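Long-range contact in GTP-binding protein REM 1 (Homo sapiens, PDB 2NZJ), which binds guanine nucleotides as a Ras-family small GTPase of the Rad and Gem-like group and probably hydrolyses GTP to GDP in signalling: residues Lys17-Ala25 against Ala150-Phe160. Sequence-based numbering, arbitrary orientation.
With MG (magnesium ion), chain E; GDP (guanosine-5'-diphosphate), chain G.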
loop_
_atom_site.group_PDB
_atom_site.type_symbol
_atom_site.label_atom_id
_atom_site.label_comp_id
_atom_site.label_asym_id
_atom_site.label_seq_id
_atom_site.Cartn_x
_atom_site.Cartn_y
_atom_site.Cartn_z
ATOM N N LYS A 17 1.079 8.401 -1.664
ATOM C CA LYS A 17 1.482 7.515 -0.556
ATOM C C LYS A 17 1.271 8.169 0.808
ATOM O O LYS A 17 0.642 7.589 1.697
ATOM C CB LYS A 17 2.958 7.120 -0.705
ATOM C CG LYS A 17 3.252 6.295 -1.937
ATOM C CD LYS A 17 4.645 5.695 -1.895
ATOM C CE LYS A 17 5.730 6.779 -2.038
ATOM N NZ LYS A 17 5.632 7.580 -3.280
ATOM N N THR A 18 1.790 9.382 0.970
ATOM C CA THR A 18 1.623 10.101 2.211
ATOM C C THR A 18 0.140 10.410 2.495
ATOM O O THR A 18 -0.296 10.358 3.639
ATOM C CB THR A 18 2.520 11.370 2.253
ATOM O OG1 THR A 18 3.899 10.976 2.181
ATOM C CG2 THR A 18 2.292 12.203 3.568
ATOM N N SER A 19 -0.635 10.702 1.469
ATOM C CA SER A 19 -2.057 10.971 1.655
ATOM C C SER A 19 -2.801 9.739 2.194
ATOM O O SER A 19 -3.561 9.843 3.161
ATOM C CB SER A 19 -2.678 11.441 0.349
ATOM O OG SER A 19 -1.953 12.536 -0.175
ATOM N N LEU A 20 -2.535 8.575 1.596
ATOM C CA LEU A 20 -3.131 7.330 2.042
ATOM C C LEU A 20 -2.731 7.032 3.495
ATOM O O LEU A 20 -3.550 6.606 4.298
ATOM C CB LEU A 20 -2.698 6.181 1.120
ATOM C CG LEU A 20 -3.163 6.245 -0.349
ATOM C CD1 LEU A 20 -2.509 5.162 -1.160
ATOM C CD2 LEU A 20 -4.665 6.159 -0.505
ATOM N N ALA A 21 -1.472 7.283 3.836
ATOM C CA ALA A 21 -0.991 7.058 5.202
ATOM C C ALA A 21 -1.649 7.983 6.215
ATOM O O ALA A 21 -1.967 7.538 7.318
ATOM C CB ALA A 21 0.544 7.161 5.277
ATOM N N SER A 22 -1.865 9.242 5.848
ATOM C CA SER A 22 -2.491 10.203 6.761
ATOM C C SER A 22 -3.946 9.859 7.041
ATOM O O SER A 22 -4.429 10.046 8.149
ATOM C CB SER A 22 -2.436 11.634 6.207
ATOM O OG SER A 22 -1.105 12.006 5.866
ATOM N N LEU A 23 -4.655 9.395 6.025
ATOM C CA LEU A 23 -6.015 8.924 6.223
ATOM C C LEU A 23 -6.009 7.691 7.121
ATOM O O LEU A 23 -6.871 7.542 7.976
ATOM C CB LEU A 23 -6.694 8.628 4.879
ATOM C CG LEU A 23 -7.072 9.873 4.052
ATOM C CD1 LEU A 23 -7.650 9.442 2.693
ATOM C CD2 LEU A 23 -8.053 10.797 4.818
ATOM N N PHE A 24 -5.023 6.816 6.945
ATOM C CA PHE A 24 -4.885 5.671 7.842
ATOM C C PHE A 24 -4.598 6.105 9.272
ATOM O O PHE A 24 -5.155 5.545 10.211
ATOM C CB PHE A 24 -3.825 4.684 7.390
ATOM C CG PHE A 24 -3.424 3.685 8.471
ATOM C CD1 PHE A 24 -4.205 2.574 8.737
ATOM C CD2 PHE A 24 -2.259 3.863 9.212
ATOM C CE1 PHE A 24 -3.843 1.672 9.696
ATOM C CE2 PHE A 24 -1.891 2.959 10.170
ATOM C CZ PHE A 24 -2.685 1.865 10.420
ATOM N N ALA A 25 -3.739 7.093 9.456
ATOM C CA ALA A 25 -3.447 7.566 10.804
ATOM C C ALA A 25 -4.701 8.200 11.452
ATOM O O ALA A 25 -4.879 8.120 12.667
ATOM C CB ALA A 25 -2.262 8.534 10.795
ATOM N N ALA A 150 -7.657 9.135 -2.271
ATOM C CA ALA A 150 -7.460 9.767 -0.980
ATOM C C ALA A 150 -8.275 11.059 -0.845
ATOM O O ALA A 150 -8.670 11.434 0.262
ATOM C CB ALA A 150 -5.987 10.047 -0.746
ATOM N N THR A 151 -8.520 11.756 -1.953
ATOM C CA THR A 151 -9.246 13.038 -1.894
ATOM C C THR A 151 -10.764 12.861 -1.781
ATOM O O THR A 151 -11.435 13.717 -1.205
ATOM C CB THR A 151 -8.929 13.935 -3.104
ATOM O OG1 THR A 151 -9.317 13.262 -4.300
ATOM C CG2 THR A 151 -7.447 14.234 -3.182
ATOM N N LEU A 152 -11.303 11.770 -2.328
ATOM C CA LEU A 152 -12.716 11.408 -2.109
ATOM C C LEU A 152 -12.888 10.478 -0.921
ATOM O O LEU A 152 -14.006 10.143 -0.560
ATOM C CB LEU A 152 -13.309 10.689 -3.319
ATOM C CG LEU A 152 -13.819 11.463 -4.512
ATOM C CD1 LEU A 152 -14.686 10.481 -5.269
ATOM C CD2 LEU A 152 -14.606 12.752 -4.143
ATOM N N GLN A 153 -11.784 10.035 -0.336
ATOM C CA GLN A 153 -11.814 9.032 0.747
ATOM C C GLN A 153 -12.576 7.780 0.304
ATOM O O GLN A 153 -13.491 7.330 0.944
ATOM C CB GLN A 153 -12.337 9.650 2.053
ATOM C CG GLN A 153 -11.438 10.850 2.486
ATOM C CD GLN A 153 -11.892 11.598 3.763
ATOM O OE1 GLN A 153 -11.707 11.116 4.874
ATOM N NE2 GLN A 153 -12.435 12.804 3.589
ATOM N N HIS A 154 -12.168 7.243 -0.839
ATOM C CA HIS A 154 -12.815 6.087 -1.413
ATOM C C HIS A 154 -11.853 4.905 -1.413
ATOM O O HIS A 154 -10.735 5.014 -1.912
ATOM C CB HIS A 154 -13.272 6.424 -2.815
ATOM C CG HIS A 154 -13.763 5.250 -3.581
ATOM N ND1 HIS A 154 -13.127 4.792 -4.717
ATOM C CD2 HIS A 154 -14.806 4.419 -3.368
ATOM C CE1 HIS A 154 -13.777 3.740 -5.184
ATOM N NE2 HIS A 154 -14.794 3.490 -4.380
ATOM N N ASN A 155 -12.303 3.792 -0.832
ATOM C CA ASN A 155 -11.569 2.525 -0.747
ATOM C C ASN A 155 -10.305 2.575 0.094
ATOM O O ASN A 155 -9.482 1.647 0.030
ATOM C CB ASN A 155 -11.264 1.954 -2.145
ATOM C CG ASN A 155 -12.350 1.021 -2.654
ATOM O OD1 ASN A 155 -13.198 0.591 -1.898
ATOM N ND2 ASN A 155 -12.301 0.678 -3.934
ATOM N N VAL A 156 -10.139 3.626 0.894
ATOM C CA VAL A 156 -8.949 3.736 1.726
ATOM C C VAL A 156 -9.063 2.854 2.943
ATOM O O VAL A 156 -8.172 2.051 3.204
ATOM C CB VAL A 156 -8.660 5.183 2.131
ATOM C CG1 VAL A 156 -7.445 5.250 3.051
ATOM C CG2 VAL A 156 -8.405 6.019 0.853
ATOM N N ALA A 157 -10.164 2.985 3.684
ATOM C CA ALA A 157 -10.439 2.062 4.774
ATOM C C ALA A 157 -10.414 0.616 4.240
ATOM O O ALA A 157 -9.801 -0.267 4.834
ATOM C CB ALA A 157 -11.757 2.371 5.435
ATOM N N GLU A 158 -11.031 0.393 3.097
ATOM C CA GLU A 158 -11.090 -0.937 2.520
ATOM C C GLU A 158 -9.677 -1.477 2.141
ATOM O O GLU A 158 -9.414 -2.680 2.244
ATOM C CB GLU A 158 -12.072 -0.951 1.336
ATOM C CG GLU A 158 -13.571 -0.629 1.709
ATOM C CD GLU A 158 -13.913 0.892 2.041
ATOM O OE1 GLU A 158 -13.027 1.786 2.067
ATOM O OE2 GLU A 158 -15.104 1.183 2.314
ATOM N N LEU A 159 -8.762 -0.589 1.745
ATOM C CA LEU A 159 -7.376 -1.004 1.471
ATOM C C LEU A 159 -6.729 -1.570 2.726
ATOM O O LEU A 159 -6.228 -2.717 2.719
ATOM C CB LEU A 159 -6.524 0.141 0.928
ATOM C CG LEU A 159 -5.006 -0.025 0.984
ATOM C CD1 LEU A 159 -4.586 -1.126 0.047
ATOM C CD2 LEU A 159 -4.271 1.273 0.685
ATOM N N PHE A 160 -6.743 -0.792 3.805
ATOM C CA PHE A 160 -6.060 -1.227 5.021
ATOM C C PHE A 160 -6.761 -2.386 5.718
ATOM O O PHE A 160 -6.101 -3.264 6.223
ATOM C CB PHE A 160 -5.800 -0.047 5.940
ATOM C CG PHE A 160 -4.859 0.945 5.340
ATOM C CD1 PHE A 160 -3.485 0.721 5.382
ATOM C CD2 PHE A 160 -5.341 2.057 4.659
ATOM C CE1 PHE A 160 -2.596 1.635 4.803
ATOM C CE2 PHE A 160 -4.480 2.963 4.079
ATOM C CZ PHE A 160 -3.097 2.761 4.150
HETATM MG MG MG E . 5.052 11.543 0.447
HETATM P PB GDP G . 3.440 10.846 -2.249
HETATM O O1B GDP G . 3.283 9.524 -2.954
HETATM O O2B GDP G . 3.495 10.731 -0.764
HETATM O O3B GDP G . 4.731 11.446 -2.781
HETATM O O3A GDP G . 2.180 11.676 -2.735
HETATM P PA GDP G . 1.450 12.705 -1.764
HETATM O O1A GDP G . 2.475 13.621 -1.158
HETATM O O2A GDP G . 0.620 12.021 -0.723
HETATM O "O5'" GDP G . 0.448 13.422 -2.788
HETATM C "C5'" GDP G . 0.912 14.024 -3.997
HETATM C "C4'" GDP G . -0.169 14.979 -4.507
HETATM O "O4'" GDP G . -1.266 14.230 -5.105
HETATM C "C3'" GDP G . -0.778 15.834 -3.377
HETATM O "O3'" GDP G . -0.963 17.206 -3.771
HETATM C "C2'" GDP G . -2.134 15.193 -3.125
HETATM O "O2'" GDP G . -3.128 16.126 -2.715
HETATM C "C1'" GDP G . -2.496 14.539 -4.450
HETATM N N9 GDP G . -3.256 13.290 -4.253
HETATM C C8 GDP G . -2.957 12.236 -3.454
HETATM N N7 GDP G . -3.887 11.250 -3.562
HETATM C C5 GDP G . -4.781 11.680 -4.443
HETATM C C6 GDP G . -6.027 11.160 -5.004
HETATM O O6 GDP G . -6.424 10.036 -4.629
HETATM N N1 GDP G . -6.676 11.922 -5.905
HETATM C C2 GDP G . -6.237 13.143 -6.284
HETATM N N2 GDP G . -6.908 13.896 -7.194
HETATM N N3 GDP G . -5.108 13.681 -5.785
HETATM C C4 GDP G . -4.368 13.007 -4.891
HETATM O O HOH W 1 4.387 13.227 0.405
HETATM O O HOH W 2 6.498 12.052 1.801
HETATM O O HOH W 3 5.814 9.676 0.745
HETATM O O HOH W 4 6.428 11.560 -0.827
#
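Leu-20, Leu-23 and Phe-24, on the helix that starts in the P-loop of this Ras-type G domain, pack against Ala-150, Val-156 and Phe-160 of the base-binding loop and the C-terminal helix. The axes of helices 17-25 and 156-160 cross at -84°, 10.1 Å apart. Apolar contacts dominate. Leu-20 CD2 meets Val-156 CG2 at 4.0 Å and also touches Ala-150 CB, while Leu-23 spreads: CB lies on Val-156 CG1, CD1 on Ala-150, and CD2 meets Gln-153 OE1. At chi1 166° the Phe-24 ring swings away from its own backbone N and passes that of Phe-160, the planes at 33° and the centroids 4.9 Å apart. Phe-24 CB sits over one face of the Phe-160 ring, 3.9 Å from its centroid, a CH-pi contact; Leu-159 CD2 covers the opposite face of the Phe-160 ring and Val-156 CG1 meets its edge. Cutting this ring back to an alanine is likely to strip Phe-24 CB of its aromatic partner and open a gap between the two helices. Polar contacts run through GDP. Lys-17 N and NZ both bind O1B, and Thr-18 N binds O2B; Thr-18 OG1 and O2B join four waters around the magnesium ion. Ser-19 grips GDP O2A through its backbone N and through OG, the latter at 2.7 Å, and Ser-19 CB also touches Ala-150 CB. At the base, Ala-150 N donates to GDP O6 at 2.8 Å.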